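Local coordinates for protein ribonucleoside-diphosphate reductase (Pseudomonas aeruginosa, PDB 5IM3) that probably catalyses the reduction of ribonucleoside diphosphates to deoxyribonucleoside diphosphates for DNA synthesis, and binds dATP as an allosteric effector, at residues D489-R494 with V542-L547; M663-A668 with S864-W869; A770-I775 with V781-E786. One frame throughout, in Å; residues are numbered along the deposited sequence.

All three contacts fall within the barrel domain, but at different distances from the centre of the chain. Contact 1 is buried yet peripheral, about 35 Å from the centre of the chain, and joins helices by apolar packing. Contacts 2 and 3 lie near the middle, their centres about 11 Å apart, and they share a neighbourhood: Gly664 N probably bonds to Ser782 O (3.0 Å) and Asp667 N to Ser782 OG (3.2 Å). Contact 3, nested in the chain loop that contact 2 closes, is polar and only partly buried, held by a threonine hydroxyl. Contact 2 is fully buried but slight, a single arginine nitrogen over a phenylalanine ring. Contact 1 touches neither of the others.

Contact 1: D489-R494 with V542-L547; sequences DLFMKR and VQAKDL
Arg494 and Ala544 bring the two segments closest, their CA atoms 5.8 Å apart and Arg494 CB 3.6 Å from Ala544 CB. The methyl of Ala544 points toward helix 489-496, and its small size allows this approach of backbone to backbone. Beyond CB the arginine turns off: CG, anti to the carbonyl carbon (chi1 -62°), already leads away from 542-547, a bend at chi2 follows, and the guanidinium is taken up by Ser500 O and a salt bridge to Glu528. The contribution of Arg494 here is therefore the root of its side chain, not its charge.

One turn earlier, Phe491 lays its ring alongside Ala544. With CG anti to the backbone N (chi1 173°), the ring reaches out until CZ lies 3.7 Å from Ala544 O, a carbonyl in the first turn of the second helix. The same outer rim meets two aliphatic groups, CE1 standing 3.9 Å from Leu547 CD2 and 4.2 Å from Ala544 CB. Leu547 crosses the phenylalanine at about a right angle and offers one methyl, while both approaches of carbonyl and methyl to the ring are oblique. Trp501 meets the Phe491 ring edge-to-face, and Trp548 and Met551 add to the apolar surroundings.

Gln543, at the N-cap, marks the change from strand 539-543 to helix 544-558. Helix 489-496 thus packs against the start of helix 544-558, beside the antiparallel pair 500-504 and 539-543, within the long connection between parallel barrel strands 482-487 and 562-565.

Contact 2: M663-A668 with S864-W869; sequences MGFQDA and SRRQKW
A buried arginine-on-ring contact, in which the guanidinium of Arg866 reaches the ring of Phe665, spans the interior between the start of helix 665-672 and helix 856-866. The backbones stay far apart, the nearest CA atoms (Phe665 and Arg866) being 11.9 Å from each other, and the two side chains fill that distance. A single nitrogen does the touching. Arg866 NH1 stands over one face of the ring, displaced toward its outer rim, 3.7 Å from Phe665 CZ and 3.9 Å from Phe665 CE2. The guanidinium is tipped up on its edge, its plane 74° from that of the ring, so the groups do not stack flat. Arg866 CZ lies 5.1 Å from the ring centroid and 15° off the ring normal, a long cation-pi geometry that gives at most a weak attraction.

The phenylalanine begins a helix that leaves a strand of the ten-stranded alpha-beta barrel of ribonucleotide reductases: strand 659-663 ends at Met663, and Gly664, with positive phi, takes the N-cap position. Its carbonyl receives the first-turn bond from Ala668 N, Gly664 O lying 2.8 Å away. Set with CG anti to the backbone N, the Phe665 ring extends toward the arginine.

Arg866 runs toward Phe665, extended through chi2, then bends at chi3 (-66°), which turns NH1 to the ring while NE bonds to Gln874 OE1. This second partner probably does more than the ring to fix the guanidinium. Ala685 and Met689 of helix 679-707 lie against the arginine side chain.

Contact 3: A770-I775 with V781-E786; sequences APTATI and VSQSIE
Thr772 and Gln783 pass with their CA atoms 5.7 Å apart, the first just ahead of helix 773-779 and the second opening a type II' turn closed by Glu786 N on Gln783 O (2.7 Å). The hydroxyl of Thr772 ties the segments together through Ser784. Its OG1, held between the backbone N and the carbonyl carbon (chi1 65°), accepts a hydrogen bond from Ser784 N (3.1 Å, N-H...O angle 151°). As modelled, Thr772 OG1 also donates a weak bond to Gln783 OE1 (3.4 Å). A bend at chi2 (-70°) folds the glutamine back over the helix start, where its amide lies against Ala773 CA. There Gln783 OE1 comes within 2.9 Å of Thr772 O, two acceptors, so the assignment of that amide is doubtful, and with it both the bond from OG1 and a weak one between NE2 and Asn777 OD1. Farther along, Ser784 CB rests 3.6 Å from Ala770 O.

Thr772 occupies the N-cap position, though its side chain makes no capping bond; its hydroxyl faces the turn. The Pro-Thr-Ala-Thr-Ile run opening a short helix inside the barrel is consistent with the loop that, in related reductases, receives the substrate's phosphates.

Contact 1: D489-R494 with V542-L547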
# COMPACT_ATOMS: atom_id res chain seq x y z
N ASP A 489 6.84 25.58 27.73
CA ASP A 489 5.45 25.95 27.49
C ASP A 489 5.30 26.71 26.18
O ASP A 489 4.31 26.54 25.46
CB ASP A 489 4.91 26.78 28.65
CG ASP A 489 4.45 25.94 29.82
OD1 ASP A 489 4.71 24.72 29.82
OD2 ASP A 489 3.84 26.50 30.75
N LEU A 490 6.28 27.56 25.85
CA LEU A 490 6.16 28.41 24.68
C LEU A 490 6.03 27.58 23.41
O LEU A 490 5.29 27.96 22.49
CB LEU A 490 7.37 29.35 24.58
CG LEU A 490 7.32 30.41 23.48
CD1 LEU A 490 6.17 31.37 23.71
CD2 LEU A 490 8.64 31.16 23.44
N PHE A 491 6.73 26.45 23.33
CA PHE A 491 6.60 25.59 22.16
C PHE A 491 5.17 25.10 21.99
O PHE A 491 4.60 25.17 20.90
CB PHE A 491 7.57 24.42 22.24
CG PHE A 491 7.38 23.40 21.15
CD1 PHE A 491 7.84 23.65 19.86
CD2 PHE A 491 6.71 22.21 21.40
CE1 PHE A 491 7.65 22.72 18.85
CE2 PHE A 491 6.52 21.28 20.39
CZ PHE A 491 7.00 21.53 19.12
N MET A 492 4.58 24.59 23.08
CA MET A 492 3.19 24.15 23.02
C MET A 492 2.27 25.31 22.66
O MET A 492 1.29 25.13 21.92
CB MET A 492 2.78 23.53 24.35
CG MET A 492 3.60 22.32 24.77
SD MET A 492 3.55 20.96 23.59
CE MET A 492 1.79 20.61 23.54
N LYS A 493 2.55 26.51 23.18
CA LYS A 493 1.78 27.68 22.79
C LYS A 493 1.83 27.89 21.28
O LYS A 493 0.82 28.21 20.65
CB LYS A 493 2.29 28.92 23.52
CG LYS A 493 1.96 28.98 25.00
CD LYS A 493 2.42 30.30 25.60
CE LYS A 493 2.05 30.42 27.07
NZ LYS A 493 2.49 31.73 27.64
N ARG A 494 3.01 27.72 20.68
CA ARG A 494 3.15 27.90 19.24
C ARG A 494 2.44 26.79 18.47
O ARG A 494 1.95 27.02 17.36
CB ARG A 494 4.63 27.96 18.86
CG ARG A 494 5.39 29.13 19.47
CD ARG A 494 5.05 30.45 18.79
NE ARG A 494 5.70 31.59 19.44
CZ ARG A 494 6.95 31.98 19.19
NH1 ARG A 494 7.70 31.33 18.31
NH2 ARG A 494 7.45 33.03 19.83
N VAL A 542 11.34 26.62 11.88
CA VAL A 542 10.42 25.57 11.47
C VAL A 542 9.02 25.96 11.93
O VAL A 542 8.83 26.90 12.70
CB VAL A 542 10.82 24.20 12.05
CG1 VAL A 542 12.22 23.82 11.60
CG2 VAL A 542 10.75 24.21 13.58
N GLN A 543 8.03 25.22 11.43
CA GLN A 543 6.68 25.35 11.95
C GLN A 543 6.53 24.48 13.19
O GLN A 543 6.89 23.30 13.17
CB GLN A 543 5.66 24.95 10.88
CG GLN A 543 5.61 25.89 9.69
CD GLN A 543 5.38 27.33 10.12
OE1 GLN A 543 4.30 27.69 10.60
NE2 GLN A 543 6.40 28.16 9.95
N ALA A 544 6.01 25.07 14.26
CA ALA A 544 5.85 24.33 15.51
C ALA A 544 5.03 23.06 15.30
O ALA A 544 5.36 22.00 15.83
CB ALA A 544 5.22 25.22 16.57
N LYS A 545 3.94 23.16 14.53
CA LYS A 545 3.10 22.00 14.27
C LYS A 545 3.88 20.89 13.57
O LYS A 545 3.65 19.70 13.82
CB LYS A 545 1.89 22.40 13.42
CG LYS A 545 0.61 22.63 14.21
CD LYS A 545 -0.47 23.24 13.33
CE LYS A 545 -1.85 23.15 13.98
NZ LYS A 545 -2.43 21.78 13.88
N ASP A 546 4.82 21.26 12.69
CA ASP A 546 5.59 20.26 11.96
C ASP A 546 6.54 19.51 12.88
O ASP A 546 6.69 18.29 12.77
CB ASP A 546 6.35 20.91 10.81
CG ASP A 546 5.44 21.46 9.73
OD1 ASP A 546 4.25 21.08 9.70
OD2 ASP A 546 5.91 22.27 8.91
N LEU A 547 7.20 20.23 13.79
CA LEU A 547 8.09 19.56 14.74
C LEU A 547 7.28 18.74 15.74
O LEU A 547 7.68 17.63 16.10
CB LEU A 547 8.96 20.60 15.45
CG LEU A 547 10.04 20.06 16.39
CD1 LEU A 547 11.02 19.17 15.63
CD2 LEU A 547 10.77 21.20 17.08

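Contact 2: M663-A668 with S864-W869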
# COMPACT_ATOMS: atom_id res chain seq x y z
N MET A 663 0.90 2.70 45.43
CA MET A 663 0.66 1.54 44.59
C MET A 663 -0.63 0.87 45.04
O MET A 663 -1.17 1.17 46.11
CB MET A 663 1.84 0.56 44.61
CG MET A 663 2.24 0.07 45.99
SD MET A 663 3.56 -1.17 45.90
CE MET A 663 3.84 -1.49 47.64
N GLY A 664 -1.13 -0.03 44.20
CA GLY A 664 -2.41 -0.66 44.45
C GLY A 664 -3.60 0.22 44.14
O GLY A 664 -4.69 -0.04 44.65
N PHE A 665 -3.42 1.24 43.30
CA PHE A 665 -4.52 2.16 43.01
C PHE A 665 -5.66 1.45 42.29
O PHE A 665 -6.82 1.58 42.67
CB PHE A 665 -4.01 3.34 42.18
CG PHE A 665 -5.04 4.40 41.93
CD1 PHE A 665 -5.26 5.41 42.85
CD2 PHE A 665 -5.81 4.37 40.77
CE1 PHE A 665 -6.21 6.38 42.62
CE2 PHE A 665 -6.77 5.34 40.54
CZ PHE A 665 -6.97 6.35 41.47
N GLN A 666 -5.33 0.70 41.24
CA GLN A 666 -6.36 -0.03 40.51
C GLN A 666 -7.09 -1.00 41.42
O GLN A 666 -8.32 -1.11 41.38
CB GLN A 666 -5.74 -0.75 39.31
CG GLN A 666 -6.67 -1.72 38.59
CD GLN A 666 -7.77 -1.03 37.81
OE1 GLN A 666 -7.67 -0.86 36.59
NE2 GLN A 666 -8.82 -0.61 38.50
N ASP A 667 -6.34 -1.72 42.27
CA ASP A 667 -6.96 -2.64 43.21
C ASP A 667 -7.80 -1.90 44.25
O ASP A 667 -8.82 -2.41 44.70
CB ASP A 667 -5.89 -3.49 43.89
CG ASP A 667 -5.23 -4.47 42.94
OD1 ASP A 667 -5.58 -4.46 41.74
OD2 ASP A 667 -4.37 -5.25 43.38
N ALA A 668 -7.38 -0.69 44.63
CA ALA A 668 -8.20 0.10 45.54
C ALA A 668 -9.51 0.51 44.89
O ALA A 668 -10.55 0.59 45.56
CB ALA A 668 -7.43 1.34 46.00
N SER A 864 -3.86 14.40 36.32
CA SER A 864 -3.88 15.86 36.49
C SER A 864 -4.26 16.25 37.91
O SER A 864 -3.68 17.18 38.48
CB SER A 864 -4.86 16.48 35.49
OG SER A 864 -4.97 17.88 35.71
N ARG A 865 -5.24 15.56 38.50
CA ARG A 865 -5.68 15.93 39.84
C ARG A 865 -4.74 15.41 40.91
O ARG A 865 -4.62 16.04 41.97
CB ARG A 865 -7.10 15.42 40.08
CG ARG A 865 -8.16 16.30 39.47
CD ARG A 865 -9.29 15.47 38.94
NE ARG A 865 -10.31 16.25 38.27
CZ ARG A 865 -11.35 16.82 38.89
NH1 ARG A 865 -11.49 16.72 40.20
NH2 ARG A 865 -12.23 17.51 38.18
N ARG A 866 -4.08 14.28 40.67
CA ARG A 866 -3.04 13.84 41.60
C ARG A 866 -1.88 14.83 41.62
O ARG A 866 -1.31 15.11 42.68
CB ARG A 866 -2.56 12.44 41.23
CG ARG A 866 -3.54 11.34 41.62
CD ARG A 866 -2.94 9.96 41.38
NE ARG A 866 -2.72 9.71 39.96
CZ ARG A 866 -3.57 9.07 39.16
NH1 ARG A 866 -4.71 8.58 39.64
NH2 ARG A 866 -3.27 8.91 37.88
N GLN A 867 -1.54 15.38 40.45
CA GLN A 867 -0.41 16.29 40.34
C GLN A 867 -0.64 17.60 41.08
O GLN A 867 0.32 18.35 41.31
CB GLN A 867 -0.11 16.58 38.86
CG GLN A 867 1.20 17.31 38.61
CD GLN A 867 2.39 16.60 39.22
OE1 GLN A 867 2.84 15.57 38.72
NE2 GLN A 867 2.91 17.14 40.32
N LYS A 868 -1.89 17.91 41.45
CA LYS A 868 -2.14 19.14 42.19
C LYS A 868 -1.51 19.09 43.57
O LYS A 868 -1.19 20.14 44.15
CB LYS A 868 -3.63 19.38 42.34
CG LYS A 868 -4.43 19.17 41.08
CD LYS A 868 -5.88 19.57 41.27
CE LYS A 868 -6.53 18.86 42.46
NZ LYS A 868 -7.93 19.30 42.67
N TRP A 869 -1.34 17.89 44.12
CA TRP A 869 -0.87 17.72 45.48
C TRP A 869 0.57 17.22 45.56
O TRP A 869 1.18 17.30 46.63
CB TRP A 869 -1.79 16.75 46.22
CG TRP A 869 -3.24 17.06 46.02
CD1 TRP A 869 -4.13 16.39 45.24
CD2 TRP A 869 -3.97 18.15 46.60
NE1 TRP A 869 -5.37 16.98 45.30
CE2 TRP A 869 -5.29 18.07 46.13
CE3 TRP A 869 -3.63 19.19 47.48
CZ2 TRP A 869 -6.28 18.98 46.51
CZ3 TRP A 869 -4.60 20.09 47.85
CH2 TRP A 869 -5.91 19.98 47.37

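Contact 3: A770-I775 with V781-E786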
# COMPACT_ATOMS: atom_id res chain seq x y z
N ALA A 770 6.47 6.70 41.38
CA ALA A 770 7.38 5.97 40.52
C ALA A 770 6.81 4.60 40.19
O ALA A 770 5.89 4.12 40.86
CB ALA A 770 8.74 5.81 41.20
N PRO A 771 7.33 3.94 39.15
CA PRO A 771 6.93 2.55 38.91
C PRO A 771 7.27 1.68 40.11
O PRO A 771 8.18 1.99 40.88
CB PRO A 771 7.75 2.15 37.67
CG PRO A 771 8.06 3.45 37.00
CD PRO A 771 8.25 4.43 38.11
N THR A 772 6.52 0.59 40.27
CA THR A 772 6.62 -0.26 41.45
C THR A 772 6.58 -1.73 41.05
O THR A 772 5.98 -2.56 41.74
CB THR A 772 5.49 0.03 42.44
OG1 THR A 772 4.24 -0.33 41.85
CG2 THR A 772 5.47 1.50 42.83
N ALA A 773 7.21 -2.06 39.92
CA ALA A 773 7.15 -3.42 39.38
C ALA A 773 7.37 -4.47 40.46
O ALA A 773 6.49 -5.28 40.75
CB ALA A 773 8.19 -3.57 38.27
N THR A 774 8.55 -4.46 41.08
CA THR A 774 8.91 -5.53 42.01
C THR A 774 8.10 -5.44 43.30
O THR A 774 7.55 -6.44 43.77
CB THR A 774 10.41 -5.50 42.29
OG1 THR A 774 11.13 -5.65 41.07
CG2 THR A 774 10.80 -6.63 43.24
N ILE A 775 8.03 -4.25 43.90
CA ILE A 775 7.45 -4.13 45.23
C ILE A 775 5.93 -4.30 45.22
O ILE A 775 5.35 -4.68 46.25
CB ILE A 775 7.84 -2.79 45.89
CG1 ILE A 775 7.34 -1.60 45.07
CG2 ILE A 775 9.36 -2.72 46.07
CD1 ILE A 775 7.64 -0.26 45.72
N VAL A 781 -0.19 -6.40 44.90
CA VAL A 781 -1.14 -5.38 44.49
C VAL A 781 -0.81 -4.92 43.08
O VAL A 781 0.17 -5.35 42.47
CB VAL A 781 -1.15 -4.18 45.47
CG1 VAL A 781 -1.55 -4.63 46.87
CG2 VAL A 781 0.22 -3.49 45.49
N SER A 782 -1.66 -4.05 42.54
CA SER A 782 -1.47 -3.53 41.20
C SER A 782 -0.34 -2.50 41.17
O SER A 782 0.05 -1.94 42.19
CB SER A 782 -2.77 -2.90 40.67
OG SER A 782 -3.25 -1.91 41.55
N GLN A 783 0.16 -2.24 39.96
CA GLN A 783 1.31 -1.35 39.78
C GLN A 783 0.90 0.11 39.95
O GLN A 783 -0.00 0.59 39.26
CB GLN A 783 1.93 -1.56 38.40
CG GLN A 783 2.24 -3.01 38.06
CD GLN A 783 3.39 -3.56 38.87
OE1 GLN A 783 4.04 -2.84 39.62
NE2 GLN A 783 3.65 -4.86 38.71
N SER A 784 1.58 0.81 40.86
CA SER A 784 1.43 2.25 41.08
C SER A 784 0.03 2.76 40.77
O SER A 784 -0.91 2.51 41.52
CB SER A 784 2.48 3.01 40.27
OG SER A 784 2.41 2.69 38.90
N ILE A 785 -0.11 3.50 39.66
CA ILE A 785 -1.39 4.06 39.23
C ILE A 785 -1.86 3.41 37.94
O ILE A 785 -2.80 3.92 37.30
CB ILE A 785 -1.31 5.59 39.08
CG1 ILE A 785 -0.10 5.98 38.23
CG2 ILE A 785 -1.26 6.25 40.45
CD1 ILE A 785 0.03 7.47 37.98
N GLU A 786 -1.24 2.31 37.53
CA GLU A 786 -1.55 1.71 36.25
C GLU A 786 -2.93 1.05 36.28
O GLU A 786 -3.27 0.38 37.26
CB GLU A 786 -0.50 0.66 35.88
CG GLU A 786 0.91 1.21 35.72
CD GLU A 786 1.14 1.86 34.36
OE1 GLU A 786 0.41 1.51 33.41
OE2 GLU A 786 2.04 2.72 34.26